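Local coordinates for C381 turret protein (Sulfolobus turreted icosahedral virus, PDB 4IND), which builds the turrets of an icosahedral archaeal virus, assembling as a pentamer of chains that each string together three jelly-roll domains, at residues C314-T319 against N350-V355; K41-S46 against A58-L63; F100-T105 against Y168-L173; D73-G78 against F143-V148. All coordinates share one frame; numbering follows the deposited sequence.

Contact 1 (C314-T319 against N350-V355); sequences CQLQAT and NSIQLV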
loop_
_atom_site.group_PDB
_atom_site.type_symbol
_atom_site.label_atom_id
_atom_site.label_comp_id
_atom_site.label_asym_id
_atom_site.label_seq_id
_atom_site.Cartn_x
_atom_site.Cartn_y
_atom_site.Cartn_z
ATOM N N CYS A 314 -15.080 28.252 31.512
ATOM C CA CYS A 314 -13.906 27.408 31.565
ATOM C C CYS A 314 -13.930 26.534 30.325
ATOM O O CYS A 314 -14.528 25.457 30.332
ATOM C CB CYS A 314 -13.911 26.569 32.850
ATOM S SG CYS A 314 -12.374 25.652 33.121
ATOM N N GLN A 315 -13.315 27.034 29.252
ATOM C CA GLN A 315 -13.288 26.336 27.973
ATOM C C GLN A 315 -11.864 26.042 27.536
ATOM O O GLN A 315 -11.011 26.937 27.509
ATOM C CB GLN A 315 -13.989 27.169 26.901
ATOM C CG GLN A 315 -15.458 27.403 27.181
ATOM C CD GLN A 315 -16.085 28.373 26.213
ATOM O OE1 GLN A 315 -15.435 29.302 25.739
ATOM N NE2 GLN A 315 -17.359 28.164 25.912
ATOM N N LEU A 316 -11.612 24.782 27.192
ATOM C CA LEU A 316 -10.366 24.405 26.546
ATOM C C LEU A 316 -10.540 24.636 25.046
ATOM O O LEU A 316 -11.551 24.213 24.456
ATOM C CB LEU A 316 -10.056 22.935 26.825
ATOM C CG LEU A 316 -8.663 22.459 26.430
ATOM C CD1 LEU A 316 -7.612 23.246 27.198
ATOM C CD2 LEU A 316 -8.523 20.968 26.665
ATOM N N GLN A 317 -9.572 25.320 24.433
ATOM C CA GLN A 317 -9.637 25.618 23.008
ATOM C C GLN A 317 -8.359 25.196 22.306
ATOM O O GLN A 317 -7.280 25.187 22.909
ATOM C CB GLN A 317 -9.874 27.114 22.791
ATOM C CG GLN A 317 -11.001 27.683 23.614
ATOM C CD GLN A 317 -11.335 29.097 23.222
ATOM O OE1 GLN A 317 -10.452 29.920 22.986
ATOM N NE2 GLN A 317 -12.621 29.387 23.135
ATOM N N ALA A 318 -8.477 24.859 21.025
ATOM C CA ALA A 318 -7.339 24.371 20.274
ATOM C C ALA A 318 -7.477 24.811 18.840
ATOM O O ALA A 318 -8.568 25.171 18.407
ATOM C CB ALA A 318 -7.272 22.864 20.344
ATOM N N THR A 319 -6.363 24.807 18.116
ATOM C CA THR A 319 -6.417 25.044 16.680
ATOM C C THR A 319 -5.153 24.584 15.989
ATOM O O THR A 319 -4.122 24.344 16.631
ATOM C CB THR A 319 -6.637 26.533 16.345
ATOM O OG1 THR A 319 -6.927 26.667 14.947
ATOM C CG2 THR A 319 -5.390 27.345 16.676
ATOM N N ASN A 350 -2.034 22.328 16.929
ATOM C CA ASN A 350 -0.659 22.600 17.353
ATOM C C ASN A 350 -0.604 23.700 18.396
ATOM O O ASN A 350 0.473 24.159 18.782
ATOM C CB ASN A 350 0.252 22.924 16.155
ATOM C CG ASN A 350 -0.278 24.047 15.291
ATOM O OD1 ASN A 350 -1.091 24.850 15.734
ATOM N ND2 ASN A 350 0.179 24.099 14.031
ATOM N N SER A 351 -1.773 24.139 18.845
ATOM C CA SER A 351 -1.839 25.137 19.911
ATOM C C SER A 351 -3.088 24.952 20.759
ATOM O O SER A 351 -4.182 24.742 20.227
ATOM C CB SER A 351 -1.779 26.545 19.332
ATOM O OG SER A 351 -1.709 27.499 20.368
ATOM N N ILE A 352 -2.904 25.013 22.081
ATOM C CA ILE A 352 -3.968 24.803 23.064
ATOM C C ILE A 352 -3.990 25.965 24.047
ATOM O O ILE A 352 -2.942 26.377 24.534
ATOM C CB ILE A 352 -3.706 23.560 23.911
ATOM C CG1 ILE A 352 -3.404 22.365 23.029
ATOM C CG2 ILE A 352 -4.891 23.269 24.828
ATOM C CD1 ILE A 352 -4.543 21.988 22.146
ATOM N N GLN A 353 -5.178 26.477 24.359
ATOM C CA GLN A 353 -5.311 27.495 25.399
ATOM C C GLN A 353 -6.557 27.238 26.254
ATOM O O GLN A 353 -7.498 26.561 25.830
ATOM C CB GLN A 353 -5.355 28.905 24.794
ATOM C CG GLN A 353 -6.597 29.171 23.947
ATOM C CD GLN A 353 -6.564 30.521 23.255
ATOM O OE1 GLN A 353 -5.494 31.108 23.052
ATOM N NE2 GLN A 353 -7.747 31.030 22.894
ATOM N N LEU A 354 -6.534 27.753 27.476
ATOM C CA LEU A 354 -7.691 27.697 28.363
ATOM C C LEU A 354 -8.242 29.101 28.536
ATOM O O LEU A 354 -7.509 30.038 28.889
ATOM C CB LEU A 354 -7.303 27.144 29.728
ATOM C CG LEU A 354 -8.460 26.938 30.705
ATOM C CD1 LEU A 354 -9.335 25.779 30.259
ATOM C CD2 LEU A 354 -7.927 26.686 32.102
ATOM N N VAL A 355 -9.529 29.256 28.266
ATOM C CA VAL A 355 -10.176 30.541 28.449
ATOM C C VAL A 355 -11.121 30.385 29.626
ATOM O O VAL A 355 -11.973 29.508 29.630
ATOM C CB VAL A 355 -10.942 30.980 27.190
ATOM C CG1 VAL A 355 -11.604 32.334 27.417
ATOM C CG2 VAL A 355 -10.002 31.048 25.990
#
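Gln317 and Gln353 face each other across two antiparallel strands and are joined twice over. In the backbone, Gln317 N gives to Gln353 O at 2.8 Å and the reverse bond closes the ring. In the side chains, Gln353 NE2 donates to Gln317 OE1 at 2.9 Å, in the plane of both amides, which lie 12° apart. Gln353 reaches this line with CG wedged between its backbone N and carbonyl carbon (chi1 66°); the amide of Gln317 also passes a hydrogen bond on to Thr329 through NE2. Val355 CG2 packs against the same oxygen, 3.2 Å from Gln317 OE1.

Further backbone bonds pair Gln315 with Val355 and Thr319 with Ser351. Asn350 N also gives to Thr319 O, at 2.9 Å. That oxygen thus takes two donors, and two residues oppose one in a classic beta bulge.

The other face is apolar. Leu316 CD1 rests 3.6 Å from Ile352 CG2, while Ile352 CD1 presses on Ala318 CB at 3.4 Å, tighter than usual for two carbons. Leu354 CD1 lies between Cys314 SG and Leu316 CD1. Ala302, Leu297 and Leu299 of strand 295-305 meet this layer from the facing sheet. A four-stranded sheet packed on a second across a hydrophobic core is typical of the jelly roll, here in the nucleoplasmin-like third domain.

Contact 2 (K41-S46 against A58-L63); sequences KLKQIS and APVVPL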
loop_
_atom_site.group_PDB
_atom_site.type_symbol
_atom_site.label_atom_id
_atom_site.label_comp_id
_atom_site.label_asym_id
_atom_site.label_seq_id
_atom_site.Cartn_x
_atom_site.Cartn_y
_atom_site.Cartn_z
ATOM N N LYS A 41 35.459 18.163 -25.918
ATOM C CA LYS A 41 36.612 17.470 -26.492
ATOM C C LYS A 41 36.628 16.104 -25.841
ATOM O O LYS A 41 36.514 15.986 -24.618
ATOM C CB LYS A 41 37.935 18.159 -26.138
ATOM C CG LYS A 41 38.086 19.595 -26.559
ATOM C CD LYS A 41 39.399 20.163 -25.972
ATOM C CE LYS A 41 39.683 21.571 -26.475
ATOM N NZ LYS A 41 40.778 22.213 -25.687
ATOM N N LEU A 42 36.781 15.059 -26.641
ATOM C CA LEU A 42 36.750 13.715 -26.072
ATOM C C LEU A 42 38.147 13.417 -25.562
ATOM O O LEU A 42 39.122 13.538 -26.283
ATOM C CB LEU A 42 36.319 12.702 -27.117
ATOM C CG LEU A 42 35.813 11.361 -26.600
ATOM C CD1 LEU A 42 34.497 11.514 -25.835
ATOM C CD2 LEU A 42 35.645 10.409 -27.787
ATOM N N LYS A 43 38.260 13.065 -24.290
ATOM C CA LYS A 43 39.581 12.834 -23.709
ATOM C C LYS A 43 39.647 11.573 -22.893
ATOM O O LYS A 43 38.656 11.107 -22.334
ATOM C CB LYS A 43 40.019 14.008 -22.828
ATOM C CG LYS A 43 40.364 15.267 -23.590
ATOM C CD LYS A 43 41.013 16.300 -22.683
ATOM C CE LYS A 43 41.406 17.547 -23.468
ATOM N NZ LYS A 43 41.562 18.743 -22.584
ATOM N N GLN A 44 40.844 11.023 -22.796
ATOM C CA GLN A 44 41.004 9.870 -21.944
ATOM C C GLN A 44 41.159 10.334 -20.494
ATOM O O GLN A 44 42.061 11.113 -20.170
ATOM C CB GLN A 44 42.198 9.028 -22.386
ATOM C CG GLN A 44 42.270 7.709 -21.636
ATOM C CD GLN A 44 43.095 6.667 -22.350
ATOM O OE1 GLN A 44 42.614 5.977 -23.258
ATOM N NE2 GLN A 44 44.347 6.534 -21.934
ATOM N N ILE A 45 40.274 9.849 -19.637
ATOM C CA ILE A 45 40.171 10.276 -18.246
ATOM C C ILE A 45 40.551 9.094 -17.342
ATOM O O ILE A 45 40.071 7.979 -17.530
ATOM C CB ILE A 45 38.700 10.690 -17.925
ATOM C CG1 ILE A 45 38.315 11.961 -18.690
ATOM C CG2 ILE A 45 38.462 10.830 -16.426
ATOM C CD1 ILE A 45 39.298 13.088 -18.551
ATOM N N SER A 46 41.388 9.341 -16.343
ATOM C CA SER A 46 41.789 8.291 -15.421
ATOM C C SER A 46 41.612 8.758 -13.980
ATOM O O SER A 46 41.956 9.888 -13.641
ATOM C CB SER A 46 43.270 7.951 -15.629
ATOM O OG SER A 46 43.536 7.571 -16.962
ATOM N N ALA A 58 35.821 10.341 -22.263
ATOM C CA ALA A 58 34.636 11.115 -21.896
ATOM C C ALA A 58 34.739 12.532 -22.436
ATOM O O ALA A 58 35.844 13.014 -22.689
ATOM C CB ALA A 58 34.465 11.124 -20.372
ATOM N N PRO A 59 33.592 13.202 -22.618
ATOM C CA PRO A 59 33.600 14.589 -23.106
ATOM C C PRO A 59 34.097 15.551 -22.012
ATOM O O PRO A 59 33.702 15.431 -20.843
ATOM C CB PRO A 59 32.113 14.835 -23.445
ATOM C CG PRO A 59 31.389 13.933 -22.447
ATOM C CD PRO A 59 32.225 12.678 -22.472
ATOM N N VAL A 60 34.999 16.452 -22.370
ATOM C CA VAL A 60 35.483 17.469 -21.442
ATOM C C VAL A 60 35.107 18.851 -21.962
ATOM O O VAL A 60 35.268 19.123 -23.148
ATOM C CB VAL A 60 37.026 17.405 -21.322
ATOM C CG1 VAL A 60 37.531 18.438 -20.302
ATOM C CG2 VAL A 60 37.471 15.998 -20.931
ATOM N N VAL A 61 34.633 19.724 -21.079
ATOM C CA VAL A 61 34.341 21.100 -21.461
ATOM C C VAL A 61 35.650 21.827 -21.775
ATOM O O VAL A 61 36.567 21.880 -20.950
ATOM C CB VAL A 61 33.573 21.845 -20.361
ATOM C CG1 VAL A 61 33.251 23.277 -20.829
ATOM C CG2 VAL A 61 32.299 21.091 -19.999
ATOM N N PRO A 62 35.753 22.395 -22.978
ATOM C CA PRO A 62 37.023 23.019 -23.360
ATOM C C PRO A 62 37.160 24.423 -22.798
ATOM O O PRO A 62 36.181 24.948 -22.256
ATOM C CB PRO A 62 36.934 23.080 -24.890
ATOM C CG PRO A 62 35.476 23.116 -25.181
ATOM C CD PRO A 62 34.784 22.342 -24.088
ATOM N N LEU A 63 38.345 25.016 -22.949
ATOM C CA LEU A 63 38.577 26.400 -22.555
ATOM C C LEU A 63 37.570 27.294 -23.244
ATOM O O LEU A 63 37.282 27.109 -24.425
ATOM C CB LEU A 63 39.979 26.842 -22.952
ATOM C CG LEU A 63 41.106 26.173 -22.178
ATOM C CD1 LEU A 63 42.447 26.581 -22.766
ATOM C CD2 LEU A 63 41.006 26.561 -20.716
#
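Lys41 slants across Pro62 while its backbone pairs with Val60 in a beta hairpin, strands 41-49 and 52-60, of the first jelly-roll domain. Its CB is near Val60 O; Lys41 CG and CD are each 4.0 Å from Pro62 CB, and Lys41 CE comes to 3.5 Å from Pro62 CB. With CG anti to the carbonyl carbon (chi1 -58°) and every later bond extended, the whole chain passes over the proline, with Lys41 NZ still 4.0 Å from Pro62 CB; Lys41 itself is exposed.

Four backbone hydrogen bonds join the two segments: Lys41 and Val60 exchange a pair, Val60 N to Lys41 O being 2.8 Å, and Lys43 and Ala58 exchange another. Between them Leu42 and Pro59 form a non-hydrogen-bonded pair, so the proline, which has no N-H, costs this pairing nothing; its carbonyl oxygen is left to pair with the backbone of Ile140 in strand 138-147. Leu42 CD1 reaches across to Ala58 C, 3.6 Å away, and Leu28 of helix 25-31 meets both Leu42 and Pro59.

On the other face Val60 is the hub. The aliphatic part of Lys43 crosses it at about a right angle. Farther along, where Ile45 pairs with Val56, its side chain turns toward the second segment, CG1 meeting Ala58 CB. Ala139 of strand 138-147 touches both Ile45 and Val60. Val60 CG2, anti to its carbonyl carbon, meets both Lys43 CB, at 3.7 Å, and Ile45 CD1, at 4.2 Å, the two neighbours lying to one side of it.

Contact 3 (F100-T105 against Y168-L173); sequences FNNNNT and YISFRL. With 2HP (dihydrogenphosphate ion), chain U.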
loop_
_atom_site.group_PDB
_atom_site.type_symbol
_atom_site.label_atom_id
_atom_site.label_comp_id
_atom_site.label_asym_id
_atom_site.label_seq_id
_atom_site.Cartn_x
_atom_site.Cartn_y
_atom_site.Cartn_z
ATOM N N PHE A 100 18.600 22.869 -8.063
ATOM C CA PHE A 100 17.780 22.769 -6.852
ATOM C C PHE A 100 16.434 23.475 -7.040
ATOM O O PHE A 100 15.865 23.989 -6.086
ATOM C CB PHE A 100 18.522 23.407 -5.654
ATOM C CG PHE A 100 19.669 22.573 -5.095
ATOM C CD1 PHE A 100 19.719 21.208 -5.277
ATOM C CD2 PHE A 100 20.685 23.179 -4.363
ATOM C CE1 PHE A 100 20.757 20.457 -4.762
ATOM C CE2 PHE A 100 21.730 22.436 -3.846
ATOM C CZ PHE A 100 21.772 21.074 -4.048
ATOM N N ASN A 101 15.962 23.520 -8.285
ATOM C CA ASN A 101 14.721 24.189 -8.671
ATOM C C ASN A 101 14.757 25.708 -8.593
ATOM O O ASN A 101 14.267 26.380 -9.498
ATOM C CB ASN A 101 13.487 23.625 -7.927
ATOM C CG ASN A 101 13.111 22.244 -8.408
ATOM O OD1 ASN A 101 12.987 22.017 -9.619
ATOM N ND2 ASN A 101 12.950 21.301 -7.472
ATOM N N ASN A 102 15.342 26.234 -7.511
ATOM C CA ASN A 102 15.320 27.667 -7.247
ATOM C C ASN A 102 16.651 28.268 -6.780
ATOM O O ASN A 102 16.683 29.410 -6.364
ATOM C CB ASN A 102 14.223 28.011 -6.230
ATOM C CG ASN A 102 12.819 27.890 -6.811
ATOM O OD1 ASN A 102 12.072 26.979 -6.472
ATOM N ND2 ASN A 102 12.457 28.819 -7.677
ATOM N N ASN A 103 17.741 27.513 -6.849
ATOM C CA ASN A 103 19.019 28.016 -6.352
ATOM C C ASN A 103 19.792 28.711 -7.458
ATOM O O ASN A 103 19.786 28.254 -8.608
ATOM C CB ASN A 103 19.896 26.880 -5.833
ATOM C CG ASN A 103 21.289 27.366 -5.455
ATOM O OD1 ASN A 103 21.435 28.281 -4.636
ATOM N ND2 ASN A 103 22.317 26.769 -6.055
ATOM N N ASN A 104 20.474 29.794 -7.116
ATOM C CA ASN A 104 21.499 30.327 -8.008
ATOM C C ASN A 104 22.677 30.940 -7.267
ATOM O O ASN A 104 23.418 31.753 -7.834
ATOM C CB ASN A 104 20.906 31.326 -8.995
ATOM C CG ASN A 104 20.199 32.460 -8.316
ATOM O OD1 ASN A 104 20.576 32.891 -7.223
ATOM N ND2 ASN A 104 19.145 32.946 -8.946
ATOM N N THR A 105 22.842 30.573 -5.994
ATOM C CA THR A 105 23.973 31.082 -5.206
ATOM C C THR A 105 24.795 29.976 -4.541
ATOM O O THR A 105 26.006 30.104 -4.422
ATOM C CB THR A 105 23.538 32.080 -4.130
ATOM O OG1 THR A 105 22.488 31.494 -3.350
ATOM C CG2 THR A 105 23.047 33.381 -4.750
ATOM N N TYR A 168 18.373 28.699 -2.078
ATOM C CA TYR A 168 17.069 28.062 -1.981
ATOM C C TYR A 168 17.160 26.657 -2.501
ATOM O O TYR A 168 17.916 26.382 -3.426
ATOM C CB TYR A 168 16.047 28.811 -2.850
ATOM C CG TYR A 168 15.803 30.240 -2.443
ATOM C CD1 TYR A 168 14.964 30.550 -1.392
ATOM C CD2 TYR A 168 16.421 31.282 -3.124
ATOM C CE1 TYR A 168 14.747 31.861 -1.018
ATOM C CE2 TYR A 168 16.207 32.593 -2.765
ATOM C CZ TYR A 168 15.372 32.875 -1.706
ATOM O OH TYR A 168 15.154 34.177 -1.342
ATOM N N ILE A 169 16.365 25.769 -1.916
ATOM C CA ILE A 169 16.137 24.457 -2.501
ATOM C C ILE A 169 14.627 24.233 -2.427
ATOM O O ILE A 169 14.028 24.441 -1.392
ATOM C CB ILE A 169 16.869 23.353 -1.730
ATOM C CG1 ILE A 169 18.361 23.677 -1.636
ATOM C CG2 ILE A 169 16.657 21.990 -2.407
ATOM C CD1 ILE A 169 19.182 22.653 -0.861
ATOM N N SER A 170 14.003 23.872 -3.543
ATOM C CA SER A 170 12.577 23.540 -3.510
ATOM C C SER A 170 12.375 22.115 -3.994
ATOM O O SER A 170 13.154 21.617 -4.798
ATOM C CB SER A 170 11.781 24.482 -4.417
ATOM O OG SER A 170 11.867 25.811 -3.960
ATOM N N PHE A 171 11.306 21.473 -3.531
ATOM C CA PHE A 171 10.947 20.152 -4.038
ATOM C C PHE A 171 9.472 19.878 -3.760
ATOM O O PHE A 171 8.878 20.511 -2.899
ATOM C CB PHE A 171 11.864 19.064 -3.450
ATOM C CG PHE A 171 12.168 19.236 -1.990
ATOM C CD1 PHE A 171 11.322 18.718 -1.018
ATOM C CD2 PHE A 171 13.310 19.900 -1.584
ATOM C CE1 PHE A 171 11.601 18.874 0.335
ATOM C CE2 PHE A 171 13.600 20.058 -0.232
ATOM C CZ PHE A 171 12.744 19.545 0.732
ATOM N N ARG A 172 8.880 18.963 -4.516
ATOM C CA ARG A 172 7.475 18.594 -4.325
ATOM C C ARG A 172 7.428 17.304 -3.536
ATOM O O ARG A 172 8.148 16.363 -3.852
ATOM C CB ARG A 172 6.779 18.363 -5.682
ATOM C CG ARG A 172 5.325 17.964 -5.540
ATOM C CD ARG A 172 4.796 17.080 -6.667
ATOM N NE ARG A 172 5.360 15.729 -6.634
ATOM C CZ ARG A 172 5.066 14.797 -7.542
ATOM N NH1 ARG A 172 4.236 15.082 -8.547
ATOM N NH2 ARG A 172 5.606 13.585 -7.475
ATOM N N LEU A 173 6.586 17.251 -2.507
ATOM C CA LEU A 173 6.385 16.014 -1.752
ATOM C C LEU A 173 4.933 15.608 -1.849
ATOM O O LEU A 173 4.050 16.432 -1.608
ATOM C CB LEU A 173 6.743 16.214 -0.281
ATOM C CG LEU A 173 8.165 16.659 0.018
ATOM C CD1 LEU A 173 8.350 16.818 1.529
ATOM C CD2 LEU A 173 9.163 15.647 -0.533
HETATM P P 2HP U . 8.659 11.224 -6.865
HETATM O O1 2HP U . 7.839 11.956 -5.832
HETATM O O2 2HP U . 8.191 11.895 -8.119
HETATM O O3 2HP U . 8.281 9.710 -6.830
HETATM O O4 2HP U . 10.199 11.448 -6.736
#
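Phe100 lies side by side with Ile169, the two chains pointing the same way: Ile169 CD1 sits over one face of the ring, 4.1 Å from its centroid and offset toward the rim, in a CH-pi contact, and Ile169 CG1 comes 3.6 Å from Phe100 CD2. Ile157 and Ile161 of strand 155-163 also pack against the ring.

Beyond this apolar pair the contact turns polar, and Ser170 is its centre. Ser170 N gives to Phe100 O over a longish 3.2 Å. Ser170 O takes Asn101 ND2 at 2.7 Å; the oxygen lies in the plane of the asparagine amide, but the donor stands 49° out of the carbonyl plane and so approaches from above. In the conformer of Asn102 described here, one of two, Ser170 OG gives to Asn102 OD1 at 2.8 Å. The other end of the Asn101 amide is held as well, OD1 accepting from Thr123 N, which limits rotation of the group.

The loop between strands 94-96 and 108-110 of the first jelly-roll domain thus lies against strand 168-172 of the second, making this part of an interface between domains. Asn103 shapes the loop from within: its OD1 accepts from Thr105 N in an Asx turn, while its ND2 bonds to Pro98 O. Asn103 CB meets Tyr168 O at 3.2 Å, yet that carbonyl and Tyr168 N are buried with no polar partner in the model.

Farther along the strand Arg172, bent at chi3 (70°), brings Arg172 NH2 to O1 of a dihydrogenphosphate ion at 3.2 Å; its NH1 forms a salt bridge with Glu125.

Contact 4 (D73-G78 against F143-V148); sequences DELQEG and FSLERV. With 2HP (dihydrogenphosphate ion), chain U.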
loop_
_atom_site.group_PDB
_atom_site.type_symbol
_atom_site.label_atom_id
_atom_site.label_comp_id
_atom_site.label_asym_id
_atom_site.label_seq_id
_atom_site.Cartn_x
_atom_site.Cartn_y
_atom_site.Cartn_z
ATOM N N ASP A 73 12.349 18.996 -22.009
ATOM C CA ASP A 73 11.557 17.916 -22.595
ATOM C C ASP A 73 10.500 17.406 -21.632
ATOM O O ASP A 73 10.645 17.544 -20.425
ATOM C CB ASP A 73 12.485 16.749 -22.956
ATOM C CG ASP A 73 13.523 17.129 -23.978
ATOM O OD1 ASP A 73 14.438 17.933 -23.644
ATOM O OD2 ASP A 73 13.434 16.599 -25.105
ATOM N N GLU A 74 9.443 16.812 -22.179
ATOM C CA GLU A 74 8.336 16.314 -21.368
ATOM C C GLU A 74 8.666 15.003 -20.647
ATOM O O GLU A 74 8.038 13.977 -20.919
ATOM C CB GLU A 74 7.093 16.078 -22.231
ATOM C CG GLU A 74 6.677 17.249 -23.077
ATOM C CD GLU A 74 6.418 18.496 -22.263
ATOM O OE1 GLU A 74 6.405 19.588 -22.867
ATOM O OE2 GLU A 74 6.229 18.388 -21.026
ATOM N N LEU A 75 9.647 15.030 -19.757
ATOM C CA LEU A 75 9.921 13.898 -18.870
ATOM C C LEU A 75 8.652 13.537 -18.125
ATOM O O LEU A 75 7.749 14.370 -17.952
ATOM C CB LEU A 75 10.981 14.252 -17.831
ATOM C CG LEU A 75 12.293 14.793 -18.370
ATOM C CD1 LEU A 75 13.247 14.963 -17.208
ATOM C CD2 LEU A 75 12.836 13.832 -19.375
ATOM N N GLN A 76 8.576 12.291 -17.676
ATOM C CA GLN A 76 7.488 11.891 -16.789
ATOM C C GLN A 76 7.486 12.850 -15.608
ATOM O O GLN A 76 8.543 13.171 -15.055
ATOM C CB GLN A 76 7.712 10.461 -16.312
ATOM C CG GLN A 76 6.569 9.942 -15.438
ATOM C CD GLN A 76 6.722 8.475 -15.104
ATOM O OE1 GLN A 76 7.424 8.113 -14.160
ATOM N NE2 GLN A 76 6.070 7.618 -15.884
ATOM N N GLU A 77 6.307 13.321 -15.213
ATOM C CA GLU A 77 6.229 14.255 -14.101
ATOM C C GLU A 77 6.693 13.614 -12.783
ATOM O O GLU A 77 6.572 12.408 -12.581
ATOM C CB GLU A 77 4.823 14.859 -13.988
ATOM C CG GLU A 77 4.536 15.863 -15.113
ATOM C CD GLU A 77 3.314 16.750 -14.862
ATOM O OE1 GLU A 77 2.373 16.280 -14.184
ATOM O OE2 GLU A 77 3.292 17.917 -15.354
ATOM N N GLY A 78 7.229 14.427 -11.890
ATOM C CA GLY A 78 7.612 13.920 -10.575
ATOM C C GLY A 78 8.832 14.651 -10.082
ATOM O O GLY A 78 9.251 15.630 -10.686
ATOM N N PHE A 143 25.224 10.866 -16.544
ATOM C CA PHE A 143 24.158 11.778 -16.167
ATOM C C PHE A 143 22.945 10.913 -15.904
ATOM O O PHE A 143 22.523 10.158 -16.787
ATOM C CB PHE A 143 23.863 12.776 -17.282
ATOM C CG PHE A 143 22.826 13.822 -16.911
ATOM C CD1 PHE A 143 23.188 14.981 -16.242
ATOM C CD2 PHE A 143 21.481 13.614 -17.225
ATOM C CE1 PHE A 143 22.231 15.935 -15.903
ATOM C CE2 PHE A 143 20.517 14.549 -16.901
ATOM C CZ PHE A 143 20.886 15.720 -16.248
ATOM N N SER A 144 22.396 11.032 -14.695
ATOM C CA SER A 144 21.319 10.167 -14.202
ATOM C C SER A 144 20.135 10.986 -13.688
ATOM O O SER A 144 20.290 11.904 -12.890
ATOM C CB SER A 144 21.835 9.235 -13.094
ATOM O OG SER A 144 20.755 8.590 -12.403
ATOM N N LEU A 145 18.944 10.625 -14.145
ATOM C CA LEU A 145 17.686 11.225 -13.692
ATOM C C LEU A 145 16.873 10.117 -13.076
ATOM O O LEU A 145 16.505 9.173 -13.773
ATOM C CB LEU A 145 16.890 11.733 -14.908
ATOM C CG LEU A 145 17.236 13.061 -15.552
ATOM C CD1 LEU A 145 16.724 13.132 -17.009
ATOM C CD2 LEU A 145 16.602 14.158 -14.735
ATOM N N GLU A 146 16.583 10.189 -11.781
ATOM C CA GLU A 146 15.746 9.139 -11.185
ATOM C C GLU A 146 14.721 9.780 -10.267
ATOM O O GLU A 146 15.020 10.746 -9.580
ATOM C CB GLU A 146 16.597 8.091 -10.429
ATOM C CG GLU A 146 17.111 8.565 -9.075
ATOM C CD GLU A 146 17.330 7.422 -8.061
ATOM O OE1 GLU A 146 18.078 6.458 -8.367
ATOM O OE2 GLU A 146 16.771 7.513 -6.939
ATOM N N ARG A 147 13.509 9.243 -10.261
ATOM C CA ARG A 147 12.477 9.739 -9.369
ATOM C C ARG A 147 12.739 9.194 -7.958
ATOM O O ARG A 147 12.976 8.007 -7.775
ATOM C CB ARG A 147 11.093 9.307 -9.884
ATOM C CG ARG A 147 10.742 9.964 -11.242
ATOM C CD ARG A 147 9.313 9.662 -11.655
ATOM N NE ARG A 147 8.397 10.099 -10.613
ATOM C CZ ARG A 147 7.094 9.876 -10.623
ATOM N NH1 ARG A 147 6.547 9.218 -11.635
ATOM N NH2 ARG A 147 6.343 10.304 -9.611
ATOM N N VAL A 148 12.716 10.068 -6.968
ATOM C CA VAL A 148 12.922 9.627 -5.572
ATOM C C VAL A 148 11.572 9.348 -4.918
ATOM O O VAL A 148 10.552 9.788 -5.405
ATOM C CB VAL A 148 13.684 10.693 -4.778
ATOM C CG1 VAL A 148 15.036 10.934 -5.400
ATOM C CG2 VAL A 148 12.912 11.998 -4.756
HETATM P P 2HP U . 8.659 11.224 -6.865
HETATM O O1 2HP U . 7.839 11.956 -5.832
HETATM O O2 2HP U . 8.191 11.895 -8.119
HETATM O O3 2HP U . 8.281 9.710 -6.830
HETATM O O4 2HP U . 10.199 11.448 -6.736
#
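The loop 73-78, turning at Glu74, runs beside strand 143-147 without pairing with it, the alpha carbons still 9.7 Å apart at Leu75 and Leu145 and closing to 6.5 Å at Gly78 and Arg147. Side chains bridge the interval. Leu75 and Leu145 cross at about a right angle, touching through their CD1 methyls at 3.9 Å.

Arg147 carries the polar half. Bent at chi3 (57°), it lays its guanidinium beneath the end of the loop, with Glu77 O over the centre of one face, 3.2 Å from Arg147 CZ. That oxygen makes no hydrogen bond to the arginine, but it does accept from Asn153 of a neighbouring subunit. At the rim of the group, Arg147 NH1 gives to Gln76 OE1 at 2.9 Å. The oxygen lies in the guanidinium plane, whereas the glutamine amide is turned 83° from that plane, and the donor stands above the carbonyl plane. Another edge meets the dihydrogenphosphate ion: Arg147 NE, at 3.1 Å, and Arg147 NH2, at 2.9 Å, both donate to its O2, a fork that would limit the rotation of the group. The ion as modelled crowds Val148 O, so its exact position is uncertain. Gly78, lacking a side chain, lets the loop pass close above Arg147 NE.

The loop also takes part in the pentamer interface, where Asp73 forms a salt bridge with Lys21 of a neighbouring subunit. With Leu79 N and Arg172 NH2 also donating to the ion, two arginines share one anion, which probably draws their guanidinium groups together and helps to link the first domain to the second.

In the fold
Contacts 1 and 4 are buried, while contacts 2 and 3 are partly buried, contact 2 with its lysines on the surface. Contacts 1 and 2 both pair antiparallel strands through backbone ladders, but they lie in the third and first domains, on opposite sides of the chain's centre, with nearest atoms about 47 Å apart. Contacts 3 and 4 instead set a loop against a strand and rely on asparagine, glutamine and arginine side chains. They touch where Arg172 meets Gly78, and share one dihydrogenphosphate ion. Contact 2 belongs to the same domain as contact 4, where strand 138-147 serves both: its start lies beside the hairpin and its end reaches the anion.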